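Local atomic coordinates of imelysin (Bacteroides ovatus ATCC 8483, PDB entry 3OYV), a protein that belongs to the imelysin-like family and is probably an outer-membrane protein with a part in bacterial iron uptake, possibly through metal binding. Residues N20-N30 with I315-W326; A251-L259 with T270-A278. All coordinates share one frame; numbering follows the deposited sequence.

Overall arrangement
Both contacts lie on the same side of the chain's centre in a mostly helical protein, with about 18 Å between their own centres. Contact 1 is the outer one, about 27 Å from the middle of the chain; contact 2 is about 17 Å from it. Contact 1 joins residues near the two ends of the chain, and contact 2 is nested within the loop it closes. The two meet through helix 21-47, which lies against helix 223-261. There Arg-29 CD is 3.5 Å from Ile-257 CD1, and Met-28 O is 3.7 Å from Val-256 CG1. Helix 343-351 packs against side chains of both contacts.

Contact 1: residues N20-N30 with I315-W326; sequences NASSWHNYMRN and ILNSQSWSDLEW
Arg-29 lays its guanidinium flat over the Trp-326 indole, with the two planes 4° apart. Its CZ is 3.8 Å from the centroid of the five-membered ring, a cation-pi contact, while CD sits over the six-membered ring. The arginine is extended, with CG anti to the backbone N (chi1 176°), carrying it along the ring. Leu-324 CD2 lies over the opposite face, toward the rim. In the indole plane, Trp-326 NE1 donates to Asn-26 OD1 at 2.9 Å, arriving from above the amide plane. Asn-26 ND2 donates to Trp-321 O at 2.8 Å. With an alanine in place of Trp-326, the Arg-29 guanidinium would probably lose its stacking surface and Asn-26 OD1 its indole donor.

The 21-30 part of helix 21-47 crosses helix 319-323 at 76°, and Trp-321 is the knob in a hole formed by Ser-23, Asn-26, Tyr-27 and Asn-30. The edge of Tyr-27 points at the face of Trp-321, a T-shaped pair with centroids 4.8 Å apart. Ile-315 CG2 covers one face of Tyr-27, 3.6 Å from its centroid. Leu-316 CD1 lies over Trp-24 in the same way. In one of two conformers, Ser-23 OG donates to Ser-318 O at 2.9 Å. Ser-318 N-caps helix 319-323, its OG accepting from Trp-321 N. Water 1 bridges Asn-20 ND2 and Asn-317 OD1, and Thr-17 N and Asp-15 O hold the Asn-20 amide.

Contact 2: residues A251-L259 with T270-A278; sequences ALYNAVIVL and TACDAWITA
Leu-252 fits as a knob into a hole made by Ala-271, Ala-274, Trp-275 and Ala-278. The two segments form an antiparallel helical hairpin: helix 223-261 turns back into helix 265-283 after a short connection. The axes of the two segments run at 165° and come within 8.7 Å.

The two methyls of Leu-252 divide the work. CD1 reaches in over the backbone, 3.6 Å from Trp-275 N, and also touches the Ala-274 methyl. CD2 turns to Ala-278 and meets its CB at 4.0 Å. The leucine CG stands anti to the backbone N (chi1 179°), and this brings the branched end nearer the partner helix than its CB direction alone would suggest.

One turn along, Ala-255 brings its methyl against Ala-274, with their CB atoms 3.8 Å apart. The same methyl lies over the backbone at Ala-271 CA. Alanines on both helices let the backbones come close here: Ala-255 CA and Ala-271 CA are 5.1 Å apart, as are Leu-252 CA and Ala-274 CA. No hydrogen bond crosses between the segments, and the side chains that meet are apolar.

Further out, Leu-347 of helix 343-351 touches Leu-252, and Leu-351 of the same helix touches both Leu-259 and Ala-271. The Trp-275 indole is tied to that helix through NE1, which donates to Phe-344 O, and this bond probably helps to fix the ring beside Leu-252. At the C-terminal end of segment 251-259, Leu-259 CD2 rests 3.9 Å from Ala-271 CB.

Contact 1: residues N20-N30 with I315-W326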
loop_
_atom_site.group_PDB
_atom_site.type_symbol
_atom_site.label_atom_id
_atom_site.label_comp_id
_atom_site.label_asym_id
_atom_site.label_seq_id
_atom_site.Cartn_x
_atom_site.Cartn_y
_atom_site.Cartn_z
ATOM N N ASN A 20 -21.878 20.295 -8.703
ATOM C CA ASN A 20 -20.742 20.010 -7.809
ATOM C C ASN A 20 -19.426 19.844 -8.558
ATOM O O ASN A 20 -18.384 19.632 -7.935
ATOM C CB ASN A 20 -20.995 18.823 -6.875
ATOM C CG ASN A 20 -21.207 17.528 -7.615
ATOM O OD1 ASN A 20 -20.625 17.320 -8.679
ATOM N ND2 ASN A 20 -21.993 16.614 -7.026
ATOM N N ALA A 21 -19.436 20.054 -9.883
ATOM C CA ALA A 21 -18.269 19.737 -10.699
ATOM C C ALA A 21 -17.059 20.580 -10.314
ATOM O O ALA A 21 -15.947 20.085 -10.269
ATOM C CB ALA A 21 -18.595 19.952 -12.172
ATOM N N SER A 22 -17.243 21.871 -10.016
ATOM C CA SER A 22 -16.098 22.710 -9.717
ATOM C C SER A 22 -15.426 22.273 -8.426
ATOM O O SER A 22 -14.206 22.132 -8.365
ATOM C CB SER A 22 -16.513 24.176 -9.605
ATOM O OG SER A 22 -15.374 24.952 -9.386
ATOM N N SER A 23 -16.219 22.013 -7.398
ATOM C CA SER A 23 -15.674 21.507 -6.133
ATOM C C SER A 23 -14.984 20.155 -6.346
ATOM O O SER A 23 -13.929 19.889 -5.792
ATOM C CB SER A 23 -16.784 21.342 -5.090
ATOM O OG SER A 23 -17.329 22.597 -4.707
ATOM N N TRP A 24 -15.605 19.297 -7.155
ATOM C CA TRP A 24 -15.053 17.964 -7.441
ATOM C C TRP A 24 -13.676 18.098 -8.101
ATOM O O TRP A 24 -12.706 17.439 -7.695
ATOM C CB TRP A 24 -16.006 17.194 -8.349
ATOM C CG TRP A 24 -15.951 15.708 -8.244
ATOM C CD1 TRP A 24 -14.911 14.884 -8.562
ATOM C CD2 TRP A 24 -17.006 14.869 -7.796
ATOM N NE1 TRP A 24 -15.263 13.581 -8.338
ATOM C CE2 TRP A 24 -16.551 13.536 -7.878
ATOM C CE3 TRP A 24 -18.300 15.112 -7.331
ATOM C CZ2 TRP A 24 -17.344 12.459 -7.509
ATOM C CZ3 TRP A 24 -19.071 14.052 -6.989
ATOM C CH2 TRP A 24 -18.586 12.735 -7.052
ATOM N N HIS A 25 -13.564 18.979 -9.090
ATOM C CA HIS A 25 -12.278 19.239 -9.761
ATOM C C HIS A 25 -11.235 19.723 -8.779
ATOM O O HIS A 25 -10.097 19.216 -8.735
ATOM C CB HIS A 25 -12.436 20.283 -10.869
ATOM C CG HIS A 25 -13.367 19.858 -11.981
ATOM N ND1 HIS A 25 -13.876 20.747 -12.912
ATOM C CD2 HIS A 25 -13.935 18.662 -12.270
ATOM C CE1 HIS A 25 -14.667 20.105 -13.754
ATOM N NE2 HIS A 25 -14.709 18.837 -13.398
ATOM N N ASN A 26 -11.586 20.768 -8.034
ATOM C CA ASN A 26 -10.643 21.352 -7.106
ATOM C C ASN A 26 -10.187 20.385 -6.011
ATOM O O ASN A 26 -9.000 20.378 -5.637
ATOM C CB ASN A 26 -11.246 22.613 -6.501
ATOM C CG ASN A 26 -11.260 23.779 -7.497
ATOM O OD1 ASN A 26 -10.373 23.878 -8.341
ATOM N ND2 ASN A 26 -12.248 24.679 -7.372
ATOM N N TYR A 27 -11.121 19.613 -5.473
ATOM C CA TYR A 27 -10.754 18.708 -4.381
ATOM C C TYR A 27 -9.948 17.516 -4.896
ATOM O O TYR A 27 -8.996 17.091 -4.254
ATOM C CB TYR A 27 -11.937 18.276 -3.525
ATOM C CG TYR A 27 -11.450 17.795 -2.184
ATOM C CD1 TYR A 27 -10.749 18.653 -1.333
ATOM C CD2 TYR A 27 -11.661 16.489 -1.782
ATOM C CE1 TYR A 27 -10.294 18.229 -0.121
ATOM C CE2 TYR A 27 -11.205 16.052 -0.545
ATOM C CZ TYR A 27 -10.522 16.934 0.286
ATOM O OH TYR A 27 -10.065 16.534 1.533
HETATM N N MSE A 28 -10.320 16.984 -6.063
HETATM C CA MSE A 28 -9.504 15.926 -6.700
HETATM C C MSE A 28 -8.082 16.421 -6.879
HETATM O O MSE A 28 -7.135 15.696 -6.581
HETATM C CB MSE A 28 -10.040 15.488 -8.057
HETATM C CG MSE A 28 -11.136 14.487 -8.031
HETATM SE SE MSE A 28 -11.397 13.703 -9.755
HETATM C CE MSE A 28 -11.774 15.320 -10.738
ATOM N N ARG A 29 -7.950 17.632 -7.427
ATOM C CA ARG A 29 -6.624 18.210 -7.602
ATOM C C ARG A 29 -5.875 18.300 -6.272
ATOM O O ARG A 29 -4.693 17.981 -6.191
ATOM C CB ARG A 29 -6.666 19.600 -8.274
ATOM C CG ARG A 29 -5.356 20.270 -8.396
ATOM C CD ARG A 29 -5.478 21.506 -9.226
ATOM N NE ARG A 29 -4.230 22.256 -9.106
ATOM C CZ ARG A 29 -3.933 23.373 -9.763
ATOM N NH1 ARG A 29 -4.816 23.925 -10.549
ATOM N NH2 ARG A 29 -2.753 23.963 -9.584
ATOM N N ASN A 30 -6.564 18.772 -5.239
ATOM C CA ASN A 30 -5.943 18.905 -3.939
ATOM C C ASN A 30 -5.412 17.558 -3.429
ATOM O O ASN A 30 -4.276 17.450 -2.976
ATOM C CB ASN A 30 -6.929 19.486 -2.926
ATOM C CG ASN A 30 -6.218 19.977 -1.667
ATOM O OD1 ASN A 30 -5.470 20.949 -1.714
ATOM N ND2 ASN A 30 -6.404 19.265 -0.540
ATOM N N ILE A 315 -17.480 18.555 1.615
ATOM C CA ILE A 315 -16.488 19.263 0.768
ATOM C C ILE A 315 -16.999 19.439 -0.668
ATOM O O ILE A 315 -16.925 20.533 -1.260
ATOM C CB ILE A 315 -15.122 18.511 0.807
ATOM C CG1 ILE A 315 -14.441 18.795 2.153
ATOM C CG2 ILE A 315 -14.229 18.912 -0.396
ATOM C CD1 ILE A 315 -13.328 17.795 2.545
ATOM N N LEU A 316 -17.542 18.361 -1.242
ATOM C CA LEU A 316 -17.985 18.405 -2.620
ATOM C C LEU A 316 -19.178 19.330 -2.805
ATOM O O LEU A 316 -19.356 19.891 -3.885
ATOM C CB LEU A 316 -18.299 17.000 -3.129
ATOM C CG LEU A 316 -17.071 16.086 -3.250
ATOM C CD1 LEU A 316 -17.549 14.615 -3.523
ATOM C CD2 LEU A 316 -16.132 16.580 -4.353
ATOM N N ASN A 317 -19.993 19.469 -1.768
ATOM C CA ASN A 317 -21.131 20.384 -1.775
ATOM C C ASN A 317 -20.822 21.798 -1.311
ATOM O O ASN A 317 -21.714 22.662 -1.319
ATOM C CB ASN A 317 -22.283 19.777 -0.958
ATOM C CG ASN A 317 -22.962 18.663 -1.684
ATOM O OD1 ASN A 317 -23.160 18.718 -2.898
ATOM N ND2 ASN A 317 -23.325 17.620 -0.947
ATOM N N SER A 318 -19.575 22.055 -0.950
ATOM C CA SER A 318 -19.220 23.350 -0.379
ATOM C C SER A 318 -18.972 24.414 -1.436
ATOM O O SER A 318 -18.375 24.163 -2.497
ATOM C CB SER A 318 -17.989 23.263 0.525
ATOM O OG SER A 318 -16.802 23.083 -0.212
ATOM N N GLN A 319 -19.403 25.631 -1.109
ATOM C CA GLN A 319 -19.177 26.752 -2.001
ATOM C C GLN A 319 -17.699 27.147 -1.997
ATOM O O GLN A 319 -17.172 27.602 -3.008
ATOM C CB GLN A 319 -20.073 27.939 -1.623
ATOM C CG GLN A 319 -20.196 28.992 -2.705
ATOM C CD GLN A 319 -20.957 28.512 -3.927
ATOM O OE1 GLN A 319 -22.056 27.980 -3.811
ATOM N NE2 GLN A 319 -20.374 28.696 -5.105
ATOM N N SER A 320 -16.999 26.962 -0.865
ATOM C CA SER A 320 -15.603 27.369 -0.783
ATOM C C SER A 320 -14.744 26.573 -1.757
ATOM O O SER A 320 -13.913 27.131 -2.462
ATOM C CB SER A 320 -15.030 27.240 0.647
ATOM O OG SER A 320 -15.032 25.885 1.066
ATOM N N TRP A 321 -14.930 25.249 -1.802
ATOM C CA TRP A 321 -14.155 24.441 -2.754
ATOM C C TRP A 321 -14.614 24.680 -4.196
ATOM O O TRP A 321 -13.828 24.553 -5.121
ATOM C CB TRP A 321 -14.198 22.950 -2.394
ATOM C CG TRP A 321 -13.256 22.587 -1.303
ATOM C CD1 TRP A 321 -13.550 22.417 0.017
ATOM C CD2 TRP A 321 -11.848 22.412 -1.436
ATOM N NE1 TRP A 321 -12.401 22.114 0.704
ATOM C CE2 TRP A 321 -11.343 22.109 -0.161
ATOM C CE3 TRP A 321 -10.962 22.459 -2.519
ATOM C CZ2 TRP A 321 -9.986 21.879 0.062
ATOM C CZ3 TRP A 321 -9.614 22.230 -2.294
ATOM C CH2 TRP A 321 -9.145 21.939 -1.014
ATOM N N SER A 322 -15.868 25.083 -4.365
ATOM C CA SER A 322 -16.377 25.430 -5.715
ATOM C C SER A 322 -15.728 26.687 -6.257
ATOM O O SER A 322 -15.468 26.813 -7.448
ATOM C CB SER A 322 -17.903 25.629 -5.693
ATOM O OG SER A 322 -18.431 25.716 -7.001
ATOM N N ASP A 323 -15.514 27.648 -5.369
ATOM C CA ASP A 323 -15.054 29.001 -5.696
ATOM C C ASP A 323 -13.531 29.166 -5.664
ATOM O O ASP A 323 -12.999 30.189 -6.075
ATOM C CB ASP A 323 -15.658 29.993 -4.678
ATOM C CG ASP A 323 -17.144 30.211 -4.844
ATOM O OD1 ASP A 323 -17.730 29.913 -5.935
ATOM O OD2 ASP A 323 -17.728 30.729 -3.847
ATOM N N LEU A 324 -12.804 28.144 -5.203
ATOM C CA LEU A 324 -11.359 28.224 -5.073
ATOM C C LEU A 324 -10.673 28.488 -6.416
ATOM O O LEU A 324 -11.028 27.867 -7.428
ATOM C CB LEU A 324 -10.806 26.917 -4.476
ATOM C CG LEU A 324 -9.305 26.784 -4.354
ATOM C CD1 LEU A 324 -8.719 27.735 -3.315
ATOM C CD2 LEU A 324 -8.947 25.317 -4.024
ATOM N N GLU A 325 -9.677 29.370 -6.372
ATOM C CA GLU A 325 -8.777 29.632 -7.495
ATOM C C GLU A 325 -7.362 29.219 -7.076
ATOM O O GLU A 325 -7.025 29.277 -5.888
ATOM C CB GLU A 325 -8.824 31.113 -7.887
ATOM C CG GLU A 325 -10.188 31.576 -8.366
ATOM C CD GLU A 325 -10.325 33.101 -8.515
ATOM O OE1 GLU A 325 -9.303 33.786 -8.738
ATOM O OE2 GLU A 325 -11.469 33.607 -8.413
ATOM N N TRP A 326 -6.576 28.683 -8.015
ATOM C CA TRP A 326 -5.191 28.272 -7.699
ATOM C C TRP A 326 -4.090 29.298 -8.057
ATOM O O TRP A 326 -4.245 30.066 -9.011
ATOM C CB TRP A 326 -4.906 26.929 -8.379
ATOM C CG TRP A 326 -5.831 25.855 -7.915
ATOM C CD1 TRP A 326 -7.113 25.681 -8.317
ATOM C CD2 TRP A 326 -5.550 24.794 -6.980
ATOM N NE1 TRP A 326 -7.666 24.572 -7.699
ATOM C CE2 TRP A 326 -6.728 24.021 -6.862
ATOM C CE3 TRP A 326 -4.415 24.390 -6.283
ATOM C CZ2 TRP A 326 -6.804 22.900 -6.044
ATOM C CZ3 TRP A 326 -4.507 23.291 -5.427
ATOM C CH2 TRP A 326 -5.672 22.551 -5.341
HETATM O O HOH W 1 -23.985 17.289 -5.014
HETATM O O HOH W 2 -19.081 23.064 -7.386
HETATM O O HOH W 3 -13.177 27.490 -8.942
HETATM O O HOH W 4 -9.835 26.426 -9.686
#

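Contact 2: residues A251-L259 with T270-A278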
loop_
_atom_site.group_PDB
_atom_site.type_symbol
_atom_site.label_atom_id
_atom_site.label_comp_id
_atom_site.label_asym_id
_atom_site.label_seq_id
_atom_site.Cartn_x
_atom_site.Cartn_y
_atom_site.Cartn_z
ATOM N N ALA A 251 2.228 10.823 -12.624
ATOM C CA ALA A 251 1.316 10.520 -13.734
ATOM C C ALA A 251 -0.152 10.659 -13.337
ATOM O O ALA A 251 -0.966 11.196 -14.096
ATOM C CB ALA A 251 1.574 9.117 -14.352
ATOM N N LEU A 252 -0.468 10.180 -12.139
ATOM C CA LEU A 252 -1.798 10.291 -11.596
ATOM C C LEU A 252 -2.239 11.750 -11.455
ATOM O O LEU A 252 -3.370 12.117 -11.763
ATOM C CB LEU A 252 -1.880 9.517 -10.272
ATOM C CG LEU A 252 -3.209 9.523 -9.522
ATOM C CD1 LEU A 252 -4.364 9.003 -10.340
ATOM C CD2 LEU A 252 -3.021 8.721 -8.223
ATOM N N TYR A 253 -1.340 12.594 -10.964
ATOM C CA TYR A 253 -1.610 14.033 -10.829
ATOM C C TYR A 253 -1.974 14.604 -12.222
ATOM O O TYR A 253 -2.956 15.315 -12.353
ATOM C CB TYR A 253 -0.428 14.744 -10.210
ATOM C CG TYR A 253 -0.644 16.220 -10.062
ATOM C CD1 TYR A 253 -1.485 16.737 -9.086
ATOM C CD2 TYR A 253 -0.081 17.094 -10.965
ATOM C CE1 TYR A 253 -1.680 18.120 -8.959
ATOM C CE2 TYR A 253 -0.261 18.457 -10.848
ATOM C CZ TYR A 253 -1.069 18.967 -9.839
ATOM O OH TYR A 253 -1.260 20.316 -9.748
ATOM N N ASN A 254 -1.191 14.290 -13.258
ATOM C CA ASN A 254 -1.484 14.809 -14.581
ATOM C C ASN A 254 -2.839 14.338 -15.092
ATOM O O ASN A 254 -3.594 15.106 -15.665
ATOM C CB ASN A 254 -0.387 14.413 -15.605
ATOM C CG ASN A 254 0.928 14.998 -15.322
ATOM O OD1 ASN A 254 1.877 14.277 -14.969
ATOM N ND2 ASN A 254 1.022 16.306 -15.470
ATOM N N ALA A 255 -3.153 13.063 -14.847
ATOM C CA ALA A 255 -4.416 12.516 -15.277
ATOM C C ALA A 255 -5.595 13.219 -14.592
ATOM O O ALA A 255 -6.661 13.446 -15.216
ATOM C CB ALA A 255 -4.489 11.007 -15.062
ATOM N N VAL A 256 -5.435 13.534 -13.306
ATOM C CA VAL A 256 -6.455 14.258 -12.576
ATOM C C VAL A 256 -6.616 15.691 -13.101
ATOM O O VAL A 256 -7.728 16.160 -13.230
ATOM C CB VAL A 256 -6.145 14.199 -11.059
ATOM C CG1 VAL A 256 -6.958 15.255 -10.278
ATOM C CG2 VAL A 256 -6.410 12.785 -10.501
ATOM N N ILE A 257 -5.507 16.360 -13.412
ATOM C CA ILE A 257 -5.585 17.731 -13.973
ATOM C C ILE A 257 -6.347 17.688 -15.331
ATOM O O ILE A 257 -7.217 18.526 -15.587
ATOM C CB ILE A 257 -4.166 18.389 -14.108
ATOM C CG1 ILE A 257 -3.501 18.617 -12.738
ATOM C CG2 ILE A 257 -4.257 19.712 -14.909
ATOM C CD1 ILE A 257 -4.233 19.558 -11.833
ATOM N N VAL A 258 -6.069 16.697 -16.179
ATOM C CA VAL A 258 -6.743 16.633 -17.487
ATOM C C VAL A 258 -8.238 16.389 -17.303
ATOM O O VAL A 258 -9.056 17.017 -17.982
ATOM C CB VAL A 258 -6.097 15.590 -18.428
ATOM C CG1 VAL A 258 -6.894 15.431 -19.742
ATOM C CG2 VAL A 258 -4.659 15.996 -18.714
ATOM N N LEU A 259 -8.594 15.531 -16.335
ATOM C CA LEU A 259 -9.987 15.268 -16.008
ATOM C C LEU A 259 -10.689 16.553 -15.560
ATOM O O LEU A 259 -11.835 16.814 -15.997
ATOM C CB LEU A 259 -10.077 14.163 -14.948
ATOM C CG LEU A 259 -11.438 13.841 -14.321
ATOM C CD1 LEU A 259 -12.522 13.430 -15.251
ATOM C CD2 LEU A 259 -11.241 12.736 -13.280
ATOM N N THR A 270 -9.500 7.254 -17.766
ATOM C CA THR A 270 -8.068 7.493 -17.812
ATOM C C THR A 270 -7.472 7.744 -16.420
ATOM O O THR A 270 -6.405 7.232 -16.100
ATOM C CB THR A 270 -7.790 8.654 -18.787
ATOM O OG1 THR A 270 -8.244 8.251 -20.092
ATOM C CG2 THR A 270 -6.295 9.001 -18.836
ATOM N N ALA A 271 -8.153 8.545 -15.600
ATOM C CA ALA A 271 -7.707 8.803 -14.243
ATOM C C ALA A 271 -7.803 7.533 -13.380
ATOM O O ALA A 271 -6.882 7.258 -12.613
ATOM C CB ALA A 271 -8.466 9.958 -13.608
ATOM N N CYS A 272 -8.836 6.728 -13.585
ATOM C CA CYS A 272 -8.922 5.453 -12.887
ATOM C C CYS A 272 -7.770 4.532 -13.288
ATOM O O CYS A 272 -7.165 3.853 -12.442
ATOM C CB CYS A 272 -10.248 4.781 -13.211
ATOM S SG CYS A 272 -11.710 5.578 -12.469
ATOM N N ASP A 273 -7.469 4.465 -14.590
ATOM C CA ASP A 273 -6.303 3.682 -15.016
ATOM C C ASP A 273 -5.039 4.134 -14.278
ATOM O O ASP A 273 -4.255 3.315 -13.845
ATOM C CB ASP A 273 -6.035 3.843 -16.535
ATOM C CG ASP A 273 -7.117 3.254 -17.439
ATOM O OD1 ASP A 273 -7.892 2.409 -16.996
ATOM O OD2 ASP A 273 -7.149 3.636 -18.637
ATOM N N ALA A 274 -4.855 5.448 -14.188
ATOM C CA ALA A 274 -3.714 5.989 -13.502
ATOM C C ALA A 274 -3.710 5.663 -12.014
ATOM O O ALA A 274 -2.636 5.464 -11.432
ATOM C CB ALA A 274 -3.600 7.515 -13.740
ATOM N N TRP A 275 -4.894 5.599 -11.414
ATOM C CA TRP A 275 -5.011 5.240 -9.991
ATOM C C TRP A 275 -4.541 3.797 -9.775
ATOM O O TRP A 275 -3.716 3.536 -8.893
ATOM C CB TRP A 275 -6.452 5.483 -9.506
ATOM C CG TRP A 275 -6.618 5.281 -8.030
ATOM C CD1 TRP A 275 -6.413 6.211 -7.060
ATOM C CD2 TRP A 275 -6.953 4.051 -7.337
ATOM N NE1 TRP A 275 -6.648 5.662 -5.814
ATOM C CE2 TRP A 275 -6.961 4.335 -5.965
ATOM C CE3 TRP A 275 -7.334 2.769 -7.758
ATOM C CZ2 TRP A 275 -7.300 3.380 -5.005
ATOM C CZ3 TRP A 275 -7.619 1.824 -6.798
ATOM C CH2 TRP A 275 -7.619 2.129 -5.456
ATOM N N ILE A 276 -5.037 2.860 -10.584
ATOM C CA ILE A 276 -4.588 1.475 -10.452
ATOM C C ILE A 276 -3.075 1.381 -10.641
ATOM O O ILE A 276 -2.381 0.660 -9.915
ATOM C CB ILE A 276 -5.283 0.590 -11.454
ATOM C CG1 ILE A 276 -6.783 0.510 -11.125
ATOM C CG2 ILE A 276 -4.653 -0.812 -11.479
ATOM C CD1 ILE A 276 -7.173 -0.351 -9.896
ATOM N N THR A 277 -2.576 2.074 -11.648
ATOM C CA THR A 277 -1.144 2.033 -11.984
ATOM C C THR A 277 -0.317 2.508 -10.803
ATOM O O THR A 277 0.702 1.886 -10.447
ATOM C CB THR A 277 -0.875 2.846 -13.261
ATOM O OG1 THR A 277 -1.568 2.204 -14.333
ATOM C CG2 THR A 277 0.623 2.990 -13.552
ATOM N N ALA A 278 -0.726 3.615 -10.191
ATOM C CA ALA A 278 -0.007 4.185 -9.048
ATOM C C ALA A 278 -0.158 3.298 -7.786
ATOM O O ALA A 278 0.750 3.196 -6.980
ATOM C CB ALA A 278 -0.458 5.652 -8.764
#